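Penicillin-binding protein (Bacillus halodurans, PDB 3TG9) probably binds beta-lactams as a penicillin-recognising serine enzyme, reacting through a nucleophilic serine. Local coordinates at residues T61-C66 / E248-T253; F150-A155 / D269-G274; L242-H247 / K257-H262; V275-K278 / A283-K286; A301-S306 / D322-I327. All coordinates share one frame; numbering follows the deposited sequence.

Contact 1: residues T61-C66 / E248-T253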
# COMPACT_ATOMS: atom_id res chain seq x y z
N THR B 61 -11.99 16.77 -15.03
CA THR B 61 -11.26 16.70 -16.29
C THR B 61 -12.01 17.49 -17.36
O THR B 61 -11.41 18.24 -18.12
CB THR B 61 -11.06 15.25 -16.75
OG1 THR B 61 -10.43 14.51 -15.71
CG2 THR B 61 -10.21 15.20 -18.00
N ALA B 62 -13.33 17.33 -17.40
CA ALA B 62 -14.15 18.04 -18.38
C ALA B 62 -14.12 19.53 -18.11
O ALA B 62 -14.01 20.34 -19.03
CB ALA B 62 -15.57 17.53 -18.36
N ILE B 63 -14.22 19.91 -16.84
CA ILE B 63 -14.17 21.31 -16.46
C ILE B 63 -12.85 21.92 -16.93
O ILE B 63 -12.82 23.01 -17.51
CB ILE B 63 -14.29 21.48 -14.93
CG1 ILE B 63 -15.65 20.98 -14.44
CG2 ILE B 63 -14.07 22.94 -14.52
CD1 ILE B 63 -15.86 21.16 -12.94
N ALA B 64 -11.75 21.21 -16.69
CA ALA B 64 -10.43 21.70 -17.07
C ALA B 64 -10.33 21.89 -18.58
O ALA B 64 -9.80 22.90 -19.05
CB ALA B 64 -9.35 20.74 -16.58
N ILE B 65 -10.84 20.92 -19.33
CA ILE B 65 -10.78 20.96 -20.78
C ILE B 65 -11.60 22.12 -21.33
O ILE B 65 -11.22 22.77 -22.30
CB ILE B 65 -11.28 19.65 -21.41
CG1 ILE B 65 -10.20 18.57 -21.32
CG2 ILE B 65 -11.69 19.88 -22.86
CD1 ILE B 65 -9.01 18.84 -22.21
N CYS B 66 -12.74 22.37 -20.69
CA CYS B 66 -13.59 23.49 -21.08
C CYS B 66 -12.90 24.82 -20.79
O CYS B 66 -13.03 25.76 -21.57
CB CYS B 66 -14.94 23.42 -20.37
SG CYS B 66 -15.94 22.04 -20.94
N GLU B 248 -18.40 30.21 -11.58
CA GLU B 248 -17.13 30.59 -10.96
C GLU B 248 -15.96 29.80 -11.53
O GLU B 248 -14.80 30.13 -11.26
CB GLU B 248 -17.20 30.41 -9.44
CG GLU B 248 -17.99 31.51 -8.74
CD GLU B 248 -18.39 31.15 -7.32
OE1 GLU B 248 -17.97 30.08 -6.83
OE2 GLU B 248 -19.14 31.94 -6.70
N LEU B 249 -16.26 28.77 -12.30
CA LEU B 249 -15.24 27.92 -12.89
C LEU B 249 -15.16 28.16 -14.40
O LEU B 249 -14.09 28.13 -15.00
CB LEU B 249 -15.54 26.44 -12.59
CG LEU B 249 -15.35 26.00 -11.14
CD1 LEU B 249 -15.70 24.52 -10.94
CD2 LEU B 249 -13.93 26.29 -10.65
N LEU B 250 -16.33 28.40 -14.99
CA LEU B 250 -16.44 28.70 -16.41
C LEU B 250 -17.48 29.79 -16.55
O LEU B 250 -18.31 29.98 -15.66
CB LEU B 250 -16.91 27.46 -17.16
CG LEU B 250 -16.05 26.21 -17.13
CD1 LEU B 250 -16.93 24.97 -17.18
CD2 LEU B 250 -15.03 26.22 -18.27
N ASN B 251 -17.45 30.52 -17.66
CA ASN B 251 -18.49 31.51 -17.89
C ASN B 251 -19.81 30.80 -18.22
O ASN B 251 -19.84 29.57 -18.35
CB ASN B 251 -18.08 32.50 -18.97
CG ASN B 251 -18.00 31.87 -20.34
OD1 ASN B 251 -18.62 30.83 -20.61
ND2 ASN B 251 -17.22 32.48 -21.23
N GLU B 252 -20.89 31.55 -18.34
CA GLU B 252 -22.21 30.96 -18.53
C GLU B 252 -22.32 30.08 -19.79
O GLU B 252 -22.85 28.97 -19.73
CB GLU B 252 -23.28 32.05 -18.53
CG GLU B 252 -24.63 31.58 -19.01
CD GLU B 252 -25.61 32.72 -19.14
OE1 GLU B 252 -26.10 33.22 -18.10
OE2 GLU B 252 -25.89 33.13 -20.28
N THR B 253 -21.83 30.58 -20.92
CA THR B 253 -21.84 29.82 -22.16
C THR B 253 -21.14 28.46 -22.03
O THR B 253 -21.67 27.44 -22.46
CB THR B 253 -21.13 30.60 -23.29
OG1 THR B 253 -21.81 31.83 -23.53
CG2 THR B 253 -21.12 29.78 -24.57
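Ile63 and Cys66 on helix 58-70 meet Leu249 and Leu250 in a small buried apolar contact. It joins the turn before helix 252-258 to the side of helix 58-70. No hydrogen bond crosses between the two segments, and only carbon atoms carry the side-chain contacts. Ile63 reaches Leu249 with the end of its long branch, CD1 lying 3.9 Å from Leu249 CD1. The extended chi2 of Ile63 (-178°) carries CD1 out from the helix to this point, and the two side chains cross obliquely. The short branch of Ile63 serves the next residue: its CG2 is 4.4 Å from Leu250 CD1. Leu250 lies over the last turn of the segment. Its CD2 sits 3.5 Å from Cys66 CB and 4.0 Å from Ile63 O, so this one methyl rests on both side chain and backbone. Cys66 meets it with CB rather than with sulfur. The polar ends of the turn are tied to the same helix further along: Gln67 NE2 donates to Leu249 O, and Glu70 OE1 accepts from Asn251 N. Asn251 is the N-cap of helix 252-258, its OD1 bonded to Tyr254 N. Leu258 of that helix also packs on Ile63, Cys66 and Leu250. Val180 of helix 172-182 touches Ile63, while Thr61 and Ile65 pack against helix 155-168.

Contact 2: residues F150-A155 / D269-G274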
# COMPACT_ATOMS: atom_id res chain seq x y z
N PHE B 150 -22.32 5.76 -28.42
CA PHE B 150 -21.90 6.01 -27.04
C PHE B 150 -21.31 4.75 -26.40
O PHE B 150 -21.93 3.69 -26.38
CB PHE B 150 -23.06 6.54 -26.19
CG PHE B 150 -22.68 6.82 -24.75
CD1 PHE B 150 -22.25 8.08 -24.37
CD2 PHE B 150 -22.73 5.80 -23.79
CE1 PHE B 150 -21.88 8.33 -23.05
CE2 PHE B 150 -22.37 6.05 -22.48
CZ PHE B 150 -21.94 7.32 -22.10
N HIS B 151 -20.10 4.88 -25.86
CA HIS B 151 -19.47 3.78 -25.16
C HIS B 151 -18.54 4.28 -24.05
O HIS B 151 -17.47 4.83 -24.33
CB HIS B 151 -18.69 2.91 -26.13
CG HIS B 151 -18.29 1.58 -25.57
ND1 HIS B 151 -17.14 1.39 -24.85
CD2 HIS B 151 -18.91 0.37 -25.63
CE1 HIS B 151 -17.06 0.12 -24.48
NE2 HIS B 151 -18.12 -0.52 -24.94
N TYR B 152 -18.96 4.10 -22.80
CA TYR B 152 -18.17 4.60 -21.67
C TYR B 152 -16.72 4.11 -21.73
O TYR B 152 -16.46 2.92 -21.80
CB TYR B 152 -18.81 4.20 -20.33
CG TYR B 152 -18.25 4.97 -19.16
CD1 TYR B 152 -18.74 6.23 -18.84
CD2 TYR B 152 -17.21 4.45 -18.38
CE1 TYR B 152 -18.23 6.95 -17.76
CE2 TYR B 152 -16.69 5.17 -17.30
CZ TYR B 152 -17.21 6.42 -17.00
OH TYR B 152 -16.71 7.14 -15.93
N ASN B 153 -15.80 5.06 -21.71
CA ASN B 153 -14.40 4.79 -22.00
C ASN B 153 -13.45 5.55 -21.07
O ASN B 153 -13.44 6.78 -21.04
CB ASN B 153 -14.12 5.17 -23.46
CG ASN B 153 -12.77 4.70 -23.94
OD1 ASN B 153 -11.74 5.06 -23.37
ND2 ASN B 153 -12.76 3.91 -25.00
N ASN B 154 -12.64 4.80 -20.32
CA ASN B 154 -11.72 5.40 -19.36
C ASN B 154 -10.46 5.96 -20.01
O ASN B 154 -10.02 7.07 -19.69
CB ASN B 154 -11.37 4.37 -18.29
CG ASN B 154 -12.55 4.04 -17.42
OD1 ASN B 154 -13.06 4.89 -16.69
ND2 ASN B 154 -13.01 2.80 -17.48
N ALA B 155 -9.89 5.20 -20.94
CA ALA B 155 -8.71 5.65 -21.68
C ALA B 155 -9.00 6.98 -22.35
O ALA B 155 -8.13 7.85 -22.45
CB ALA B 155 -8.29 4.60 -22.70
N ASP B 269 -31.31 8.67 -19.32
CA ASP B 269 -29.91 9.01 -19.17
C ASP B 269 -29.30 9.63 -20.42
O ASP B 269 -29.34 9.06 -21.51
CB ASP B 269 -29.11 7.77 -18.75
CG ASP B 269 -29.60 7.20 -17.44
OD1 ASP B 269 -29.76 7.99 -16.48
OD2 ASP B 269 -29.85 5.98 -17.38
N TYR B 270 -28.71 10.80 -20.22
CA TYR B 270 -27.94 11.49 -21.23
C TYR B 270 -26.56 11.79 -20.64
O TYR B 270 -26.38 11.70 -19.43
CB TYR B 270 -28.64 12.79 -21.61
CG TYR B 270 -30.02 12.56 -22.18
CD1 TYR B 270 -31.07 12.17 -21.36
CD2 TYR B 270 -30.28 12.73 -23.54
CE1 TYR B 270 -32.33 11.94 -21.87
CE2 TYR B 270 -31.55 12.51 -24.07
CZ TYR B 270 -32.57 12.11 -23.22
OH TYR B 270 -33.83 11.88 -23.72
N TYR B 271 -25.60 12.12 -21.49
CA TYR B 271 -24.27 12.50 -21.03
C TYR B 271 -23.93 13.87 -21.59
O TYR B 271 -24.26 14.17 -22.74
CB TYR B 271 -23.22 11.47 -21.47
CG TYR B 271 -21.97 11.42 -20.60
CD1 TYR B 271 -20.77 11.94 -21.05
CD2 TYR B 271 -22.00 10.83 -19.34
CE1 TYR B 271 -19.63 11.88 -20.27
CE2 TYR B 271 -20.87 10.77 -18.56
CZ TYR B 271 -19.68 11.30 -19.02
OH TYR B 271 -18.55 11.24 -18.24
N GLY B 272 -23.30 14.71 -20.77
CA GLY B 272 -22.86 16.02 -21.22
C GLY B 272 -21.38 15.95 -21.54
O GLY B 272 -20.93 15.04 -22.22
N TYR B 273 -20.64 16.94 -21.06
CA TYR B 273 -19.19 16.86 -21.06
C TYR B 273 -18.71 16.39 -19.69
O TYR B 273 -18.58 17.19 -18.76
CB TYR B 273 -18.58 18.22 -21.38
CG TYR B 273 -18.62 18.61 -22.85
CD1 TYR B 273 -18.83 17.66 -23.84
CD2 TYR B 273 -18.41 19.93 -23.23
CE1 TYR B 273 -18.84 18.02 -25.18
CE2 TYR B 273 -18.42 20.30 -24.56
CZ TYR B 273 -18.63 19.34 -25.53
OH TYR B 273 -18.64 19.71 -26.86
N GLY B 274 -18.46 15.10 -19.56
CA GLY B 274 -17.90 14.55 -18.33
C GLY B 274 -18.87 14.53 -17.17
O GLY B 274 -18.46 14.45 -16.01
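Phe150, in a segment without regular structure, lies with its CA 9.2 Å from the CA of Tyr271 on strand 269-271, and no hydrogen bond joins the two segments. Side chains alone bridge the distance. Phe150 has its CG anti to the backbone N (chi1 -180°), which extends the ring toward the strand. Its CE1 then reaches Tyr271 CB at 3.8 Å and Tyr271 CG at 3.9 Å. The contact is therefore made at the root of the tyrosine side chain. The two rings are oblique, with centroids 5.8 Å apart and planes at 58°. Tyr152 approaches the other end of Tyr271. Its CE1 is 4.3 Å from Tyr271 OH, a loose contact. The hydroxyl of Tyr152 hydrogen-bonds Lys58 NZ and Ser55 OG, and Asn154 OD1 also bonds Lys58 NZ. Ser55, Lys58 and Tyr152 fit the SxxK and (S/Y)xN pattern of penicillin-recognising enzymes, so this contact probably borders the active site. The loop ends where helix 155-168 begins, and Asn153 OD1 caps Gly156 N there. On the sheet side, Phe150 packs further on Val263 and Cys265 of strand 263-266, next to strand 269-271, while Trp276 of strand 276-279 touches Tyr152.

Contact 3: residues L242-H247 / K257-H262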
# COMPACT_ATOMS: atom_id res chain seq x y z
N LEU B 242 -21.44 24.08 -6.37
CA LEU B 242 -21.75 25.49 -6.17
C LEU B 242 -20.95 26.38 -7.12
O LEU B 242 -21.52 27.16 -7.87
CB LEU B 242 -21.50 25.89 -4.72
CG LEU B 242 -22.48 25.23 -3.74
CD1 LEU B 242 -22.16 25.62 -2.31
CD2 LEU B 242 -23.92 25.59 -4.09
N ALA B 243 -19.63 26.26 -7.08
CA ALA B 243 -18.76 27.03 -7.97
C ALA B 243 -19.10 26.81 -9.45
O ALA B 243 -19.04 27.75 -10.24
CB ALA B 243 -17.30 26.71 -7.71
N LEU B 244 -19.43 25.58 -9.82
CA LEU B 244 -19.78 25.29 -11.21
C LEU B 244 -21.07 26.02 -11.62
O LEU B 244 -21.10 26.73 -12.62
CB LEU B 244 -19.91 23.77 -11.44
CG LEU B 244 -20.30 23.29 -12.84
CD1 LEU B 244 -19.25 23.68 -13.89
CD2 LEU B 244 -20.53 21.78 -12.86
N MET B 245 -22.12 25.84 -10.83
CA MET B 245 -23.42 26.42 -11.14
C MET B 245 -23.47 27.93 -11.00
O MET B 245 -24.39 28.57 -11.50
CB MET B 245 -24.52 25.77 -10.29
CG MET B 245 -24.68 24.28 -10.53
SD MET B 245 -24.69 23.87 -12.29
CE MET B 245 -24.80 22.08 -12.23
N ARG B 246 -22.50 28.52 -10.31
CA ARG B 246 -22.45 29.96 -10.16
C ARG B 246 -21.50 30.59 -11.16
O ARG B 246 -21.19 31.77 -11.06
CB ARG B 246 -22.03 30.36 -8.75
CG ARG B 246 -22.95 29.89 -7.66
CD ARG B 246 -22.55 30.55 -6.35
NE ARG B 246 -23.37 30.11 -5.23
CZ ARG B 246 -22.88 29.76 -4.05
NH1 ARG B 246 -21.57 29.81 -3.84
NH2 ARG B 246 -23.70 29.38 -3.08
N HIS B 247 -21.05 29.79 -12.12
CA HIS B 247 -20.20 30.27 -13.21
C HIS B 247 -18.86 30.78 -12.70
O HIS B 247 -18.25 31.66 -13.31
CB HIS B 247 -20.93 31.36 -14.02
CG HIS B 247 -22.28 30.95 -14.53
ND1 HIS B 247 -22.47 29.81 -15.28
CD2 HIS B 247 -23.49 31.53 -14.41
CE1 HIS B 247 -23.75 29.70 -15.59
NE2 HIS B 247 -24.39 30.73 -15.07
N LYS B 257 -22.58 24.68 -21.98
CA LYS B 257 -22.13 23.72 -22.99
C LYS B 257 -21.73 22.39 -22.33
O LYS B 257 -21.98 21.32 -22.88
CB LYS B 257 -20.96 24.27 -23.81
CG LYS B 257 -21.28 25.54 -24.60
CD LYS B 257 -20.36 25.71 -25.81
CE LYS B 257 -20.52 24.54 -26.79
NZ LYS B 257 -19.64 24.67 -28.00
N LEU B 258 -21.11 22.47 -21.16
CA LEU B 258 -20.67 21.28 -20.43
C LEU B 258 -21.88 20.52 -19.92
O LEU B 258 -21.85 19.29 -19.86
CB LEU B 258 -19.73 21.67 -19.27
CG LEU B 258 -19.27 20.64 -18.23
CD1 LEU B 258 -17.92 21.07 -17.56
CD2 LEU B 258 -20.33 20.39 -17.17
N LEU B 259 -22.94 21.24 -19.58
CA LEU B 259 -24.14 20.64 -19.02
C LEU B 259 -25.18 20.28 -20.09
O LEU B 259 -26.33 19.97 -19.76
CB LEU B 259 -24.78 21.58 -17.99
CG LEU B 259 -23.90 22.00 -16.81
CD1 LEU B 259 -24.47 23.23 -16.12
CD2 LEU B 259 -23.73 20.85 -15.82
N THR B 260 -24.79 20.35 -21.35
CA THR B 260 -25.72 20.04 -22.44
C THR B 260 -25.79 18.55 -22.70
O THR B 260 -24.76 17.89 -22.81
CB THR B 260 -25.31 20.74 -23.74
OG1 THR B 260 -25.47 22.15 -23.60
CG2 THR B 260 -26.16 20.26 -24.91
N PRO B 261 -27.01 18.00 -22.79
CA PRO B 261 -27.17 16.57 -23.10
C PRO B 261 -26.78 16.31 -24.54
O PRO B 261 -27.65 16.26 -25.41
CB PRO B 261 -28.67 16.33 -22.91
CG PRO B 261 -29.18 17.52 -22.16
CD PRO B 261 -28.31 18.66 -22.56
N HIS B 262 -25.48 16.13 -24.78
CA HIS B 262 -24.94 15.89 -26.11
C HIS B 262 -25.26 14.49 -26.59
O HIS B 262 -25.47 14.26 -27.78
CB HIS B 262 -23.42 16.07 -26.13
CG HIS B 262 -22.97 17.46 -25.83
ND1 HIS B 262 -22.42 17.81 -24.62
CD2 HIS B 262 -22.99 18.59 -26.58
CE1 HIS B 262 -22.13 19.10 -24.63
NE2 HIS B 262 -22.46 19.59 -25.81
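Met245 bends back at chi2 (-46°), and this brings its sulfur and terminal methyl to the branched end of Leu259. Beyond the bend chi3 is extended (178°), so SD and CE present themselves in a row. Met245 SD lies 3.9 Å from Leu259 CD1. The methyl CE is 3.9 Å from Leu259 CD2 and slightly further from CD1. Both methyls of the leucine are thus in use against one thioether. Leu244 adds a looser touch. Its CD2 is 4.5 Å from Leu259 CD2. Leu259 therefore meets two successive residues from the end of helix 234-245, and no hydrogen bond crosses between the segments. Each segment holds the C-terminal end of a helix, and helix 252-258 has just ended where Leu259 stands. Tyr287 of strand 284-293 touches both Met245 and Leu259, so the sheet takes part in the same cluster. The backbone turns sharply after Met245. His247 N bonds Leu244 O at 3.1 Å, and Glu248 N probably bonds Ala243 O. The ring of His247 has Met245 O over its centre, 4.1 Å above the plane. Its ND1 makes a weak hydrogen bond to Thr255 OG1 on the next helix. With His247 at positive phi as the C-prime residue, these bonds make up a Schellman motif, which ends helix 234-245 and starts the short connection to helix 252-258.

Contact 4: residues V275-K278 / A283-K286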
# COMPACT_ATOMS: atom_id res chain seq x y z
N VAL B 275 -20.17 14.59 -17.47
CA VAL B 275 -21.19 14.58 -16.44
C VAL B 275 -22.40 13.79 -16.95
O VAL B 275 -22.64 13.75 -18.16
CB VAL B 275 -21.56 16.03 -16.04
CG1 VAL B 275 -22.20 16.76 -17.22
CG2 VAL B 275 -22.47 16.06 -14.81
N TRP B 276 -23.14 13.15 -16.05
CA TRP B 276 -24.39 12.47 -16.40
C TRP B 276 -25.58 13.41 -16.25
O TRP B 276 -25.59 14.28 -15.37
CB TRP B 276 -24.63 11.24 -15.52
CG TRP B 276 -23.68 10.10 -15.78
CD1 TRP B 276 -22.57 9.77 -15.06
CD2 TRP B 276 -23.77 9.13 -16.83
NE1 TRP B 276 -21.96 8.66 -15.59
CE2 TRP B 276 -22.68 8.25 -16.68
CE3 TRP B 276 -24.67 8.92 -17.87
CZ2 TRP B 276 -22.47 7.17 -17.54
CZ3 TRP B 276 -24.46 7.86 -18.73
CH2 TRP B 276 -23.37 6.99 -18.56
N ILE B 277 -26.59 13.23 -17.09
CA ILE B 277 -27.79 14.06 -17.04
C ILE B 277 -29.06 13.21 -16.96
O ILE B 277 -29.25 12.28 -17.74
CB ILE B 277 -27.89 14.99 -18.25
CG1 ILE B 277 -26.65 15.88 -18.32
CG2 ILE B 277 -29.17 15.84 -18.19
CD1 ILE B 277 -26.53 16.65 -19.61
N LYS B 278 -29.92 13.54 -16.00
CA LYS B 278 -31.19 12.85 -15.88
C LYS B 278 -32.27 13.77 -16.41
O LYS B 278 -32.49 14.86 -15.88
CB LYS B 278 -31.47 12.48 -14.42
CG LYS B 278 -32.64 11.53 -14.25
CD LYS B 278 -32.25 10.11 -14.64
CE LYS B 278 -31.03 9.66 -13.85
NZ LYS B 278 -30.89 8.18 -13.85
N ALA B 283 -37.84 17.62 -18.93
CA ALA B 283 -37.18 18.48 -17.96
C ALA B 283 -36.01 17.75 -17.28
O ALA B 283 -36.11 16.57 -16.94
CB ALA B 283 -38.17 18.98 -16.93
N ILE B 284 -34.90 18.47 -17.10
CA ILE B 284 -33.73 17.91 -16.44
C ILE B 284 -33.89 17.89 -14.93
O ILE B 284 -34.03 18.93 -14.30
CB ILE B 284 -32.45 18.69 -16.82
CG1 ILE B 284 -32.09 18.42 -18.28
CG2 ILE B 284 -31.31 18.29 -15.90
CD1 ILE B 284 -31.07 19.37 -18.86
N SER B 285 -33.87 16.70 -14.34
CA SER B 285 -34.05 16.57 -12.90
C SER B 285 -32.74 16.62 -12.12
O SER B 285 -32.70 17.07 -10.98
CB SER B 285 -34.81 15.28 -12.59
OG SER B 285 -34.25 14.19 -13.30
N LYS B 286 -31.65 16.16 -12.74
CA LYS B 286 -30.35 16.25 -12.06
C LYS B 286 -29.15 16.11 -12.97
O LYS B 286 -29.21 15.48 -14.03
CB LYS B 286 -30.24 15.26 -10.90
CG LYS B 286 -30.10 13.81 -11.29
CD LYS B 286 -29.63 12.98 -10.10
CE LYS B 286 -29.97 11.52 -10.28
NZ LYS B 286 -29.56 10.68 -9.13
O HOH W 1 -30.49 8.31 -10.54
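Lys278 O takes Ser285 N at 2.8 Å, the donor tilted 23° from the carbonyl plane. Lys286 O takes Lys278 N nearly along its own C=O axis, at 2.9 Å and almost straight (174°). The indole of Trp276 leads away from strand 284-286. The edge of Tyr271 comes over one face of this indole, and the His288 ring meets it with planes about 30° apart. Two residues, Ser285 and Lys286, stand opposite the single Lys278, which makes a classic beta bulge. Ser285 OG lies 3.3 Å from Lys278 CG. The two lysines run side by side on one face of the sheet, with Lys278 CB 3.7 Å from Lys286 CG. Each ammonium has its own carboxylate: Lys278 NZ pairs with Asp269 and Lys286 NZ with Glu328. These probably offset the like charges. A water bridges the two ammonium groups, 2.9 Å from Lys286 NZ and only weakly bonded to Lys278 NZ. Ile277 CG2 packs on Ile284 CG1 at 3.9 Å. The hairpin of strands 276-279 and 284-293 sits between strand 269-271, bonded to Ile277 through Tyr270, and strand 296-303, where Ala301 and Tyr303 touch Lys286.

Contact 5: residues A301-S306 / D322-I327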
# COMPACT_ATOMS: atom_id res chain seq x y z
N ALA B 301 -24.75 14.79 -6.92
CA ALA B 301 -25.70 15.37 -7.85
C ALA B 301 -26.10 16.79 -7.50
O ALA B 301 -26.06 17.19 -6.34
CB ALA B 301 -26.93 14.48 -7.95
N PHE B 302 -26.48 17.54 -8.53
CA PHE B 302 -27.07 18.86 -8.36
C PHE B 302 -28.47 18.83 -8.96
O PHE B 302 -28.65 18.49 -10.13
CB PHE B 302 -26.22 19.91 -9.06
CG PHE B 302 -26.77 21.30 -8.95
CD1 PHE B 302 -27.59 21.81 -9.94
CD2 PHE B 302 -26.46 22.10 -7.86
CE1 PHE B 302 -28.11 23.10 -9.84
CE2 PHE B 302 -26.97 23.39 -7.76
CZ PHE B 302 -27.79 23.89 -8.75
N TYR B 303 -29.46 19.18 -8.15
CA TYR B 303 -30.84 19.15 -8.58
C TYR B 303 -31.32 20.57 -8.90
O TYR B 303 -31.64 21.33 -7.99
CB TYR B 303 -31.71 18.51 -7.49
CG TYR B 303 -31.20 17.15 -7.07
CD1 TYR B 303 -31.71 15.99 -7.63
CD2 TYR B 303 -30.22 17.02 -6.10
CE1 TYR B 303 -31.25 14.74 -7.24
CE2 TYR B 303 -29.75 15.78 -5.71
CZ TYR B 303 -30.27 14.64 -6.28
OH TYR B 303 -29.80 13.41 -5.89
N PRO B 304 -31.37 20.91 -10.20
CA PRO B 304 -31.70 22.26 -10.70
C PRO B 304 -33.02 22.80 -10.16
O PRO B 304 -33.18 24.01 -9.98
CB PRO B 304 -31.82 22.04 -12.22
CG PRO B 304 -31.05 20.79 -12.51
CD PRO B 304 -31.20 19.93 -11.28
N THR B 305 -33.97 21.91 -9.91
CA THR B 305 -35.29 22.31 -9.44
C THR B 305 -35.22 22.97 -8.07
O THR B 305 -35.69 24.10 -7.89
CB THR B 305 -36.24 21.10 -9.36
OG1 THR B 305 -36.74 20.81 -10.67
CG2 THR B 305 -37.40 21.39 -8.41
N SER B 306 -34.63 22.27 -7.12
CA SER B 306 -34.60 22.73 -5.75
C SER B 306 -33.27 23.39 -5.44
O SER B 306 -33.02 23.81 -4.31
CB SER B 306 -34.84 21.55 -4.81
OG SER B 306 -34.31 20.35 -5.37
N ASP B 322 -27.83 3.51 -2.99
CA ASP B 322 -29.01 3.31 -2.14
C ASP B 322 -29.16 4.44 -1.14
O ASP B 322 -30.28 4.85 -0.82
CB ASP B 322 -28.92 1.97 -1.42
CG ASP B 322 -28.72 0.81 -2.36
OD1 ASP B 322 -29.66 0.52 -3.14
OD2 ASP B 322 -27.63 0.21 -2.34
N VAL B 323 -28.04 4.95 -0.64
CA VAL B 323 -28.08 6.08 0.28
C VAL B 323 -28.44 7.35 -0.49
O VAL B 323 -29.17 8.21 0.02
CB VAL B 323 -26.75 6.25 1.05
CG1 VAL B 323 -26.68 7.60 1.75
CG2 VAL B 323 -26.59 5.12 2.04
N MET B 324 -27.96 7.45 -1.72
CA MET B 324 -28.29 8.60 -2.56
C MET B 324 -29.79 8.67 -2.90
O MET B 324 -30.40 9.73 -2.83
CB MET B 324 -27.46 8.59 -3.85
CG MET B 324 -28.12 9.35 -5.00
SD MET B 324 -27.06 10.69 -5.59
CE MET B 324 -27.25 10.49 -7.35
N ALA B 325 -30.37 7.52 -3.25
CA ALA B 325 -31.80 7.45 -3.53
C ALA B 325 -32.62 7.84 -2.30
O ALA B 325 -33.58 8.59 -2.40
CB ALA B 325 -32.17 6.05 -4.00
N ALA B 326 -32.22 7.33 -1.13
CA ALA B 326 -32.90 7.64 0.12
C ALA B 326 -32.92 9.13 0.39
O ALA B 326 -33.89 9.65 0.94
CB ALA B 326 -32.25 6.91 1.28
N ILE B 327 -31.85 9.81 -0.02
CA ILE B 327 -31.71 11.24 0.25
C ILE B 327 -32.47 12.10 -0.75
O ILE B 327 -33.09 13.09 -0.37
CB ILE B 327 -30.23 11.68 0.23
CG1 ILE B 327 -29.43 11.01 1.36
CG2 ILE B 327 -30.13 13.19 0.33
CD1 ILE B 327 -27.95 11.43 1.40
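Met324 is the residue of helix segment 322-327 that meets strand 301-303, and it does so with the end of its side chain. It starts with CG anti to the backbone N (chi1 155°) and bends at chi2 and chi3. The bends carry SD and CE to the strand. Its methyl CE rests 4.0 Å from Ala301 CB. Its sulfur SD lies 3.9 Å from Tyr303 OH, and CE is 4.1 Å from the same oxygen. One thioether thus spans two residues that lie on the same face of the strand, with Phe302 between them in sequence. No hydrogen bond crosses between the two segments themselves. Tyr303 OH has its polar partner in Glu328, one residue beyond the segment, to which it hydrogen-bonds. The helix is therefore held to the strand by a polar tie as well as by apolar packing. Further along, Ile327 packs on Leu7 and Ile10 of helix 7-13 and on Val310 of strand 308-314. Together, helix 320-330 and helix 7-13 lie on one face of the large antiparallel sheet. Strand 296-303 runs there between strands 284-293 and 308-314, with Phe302 bonded through the backbone to Tyr287 and Ala301 to Val310.

In the fold
From the N terminus, residues 61-66 open contact 1 and residues 150-155 open contact 2. Residues 242-247 then open contact 3. Contact 1 closes first, at 248-253, over a loop of 181 residues, so it crosses both contact 2 and contact 3. Contact 3 closes at 257-262 and is nested within contact 2, which closes at 269-274. Contacts 4 and 5 follow in series, each over a short loop. Contacts 1 and 3 tie helices 58-70, 234-245 and 252-258 together. Contact 2 joins the loop before helix 155-168 to the sheet. Contact 4 closes a hairpin in that sheet, and contact 5 lays the C-terminal helix on it.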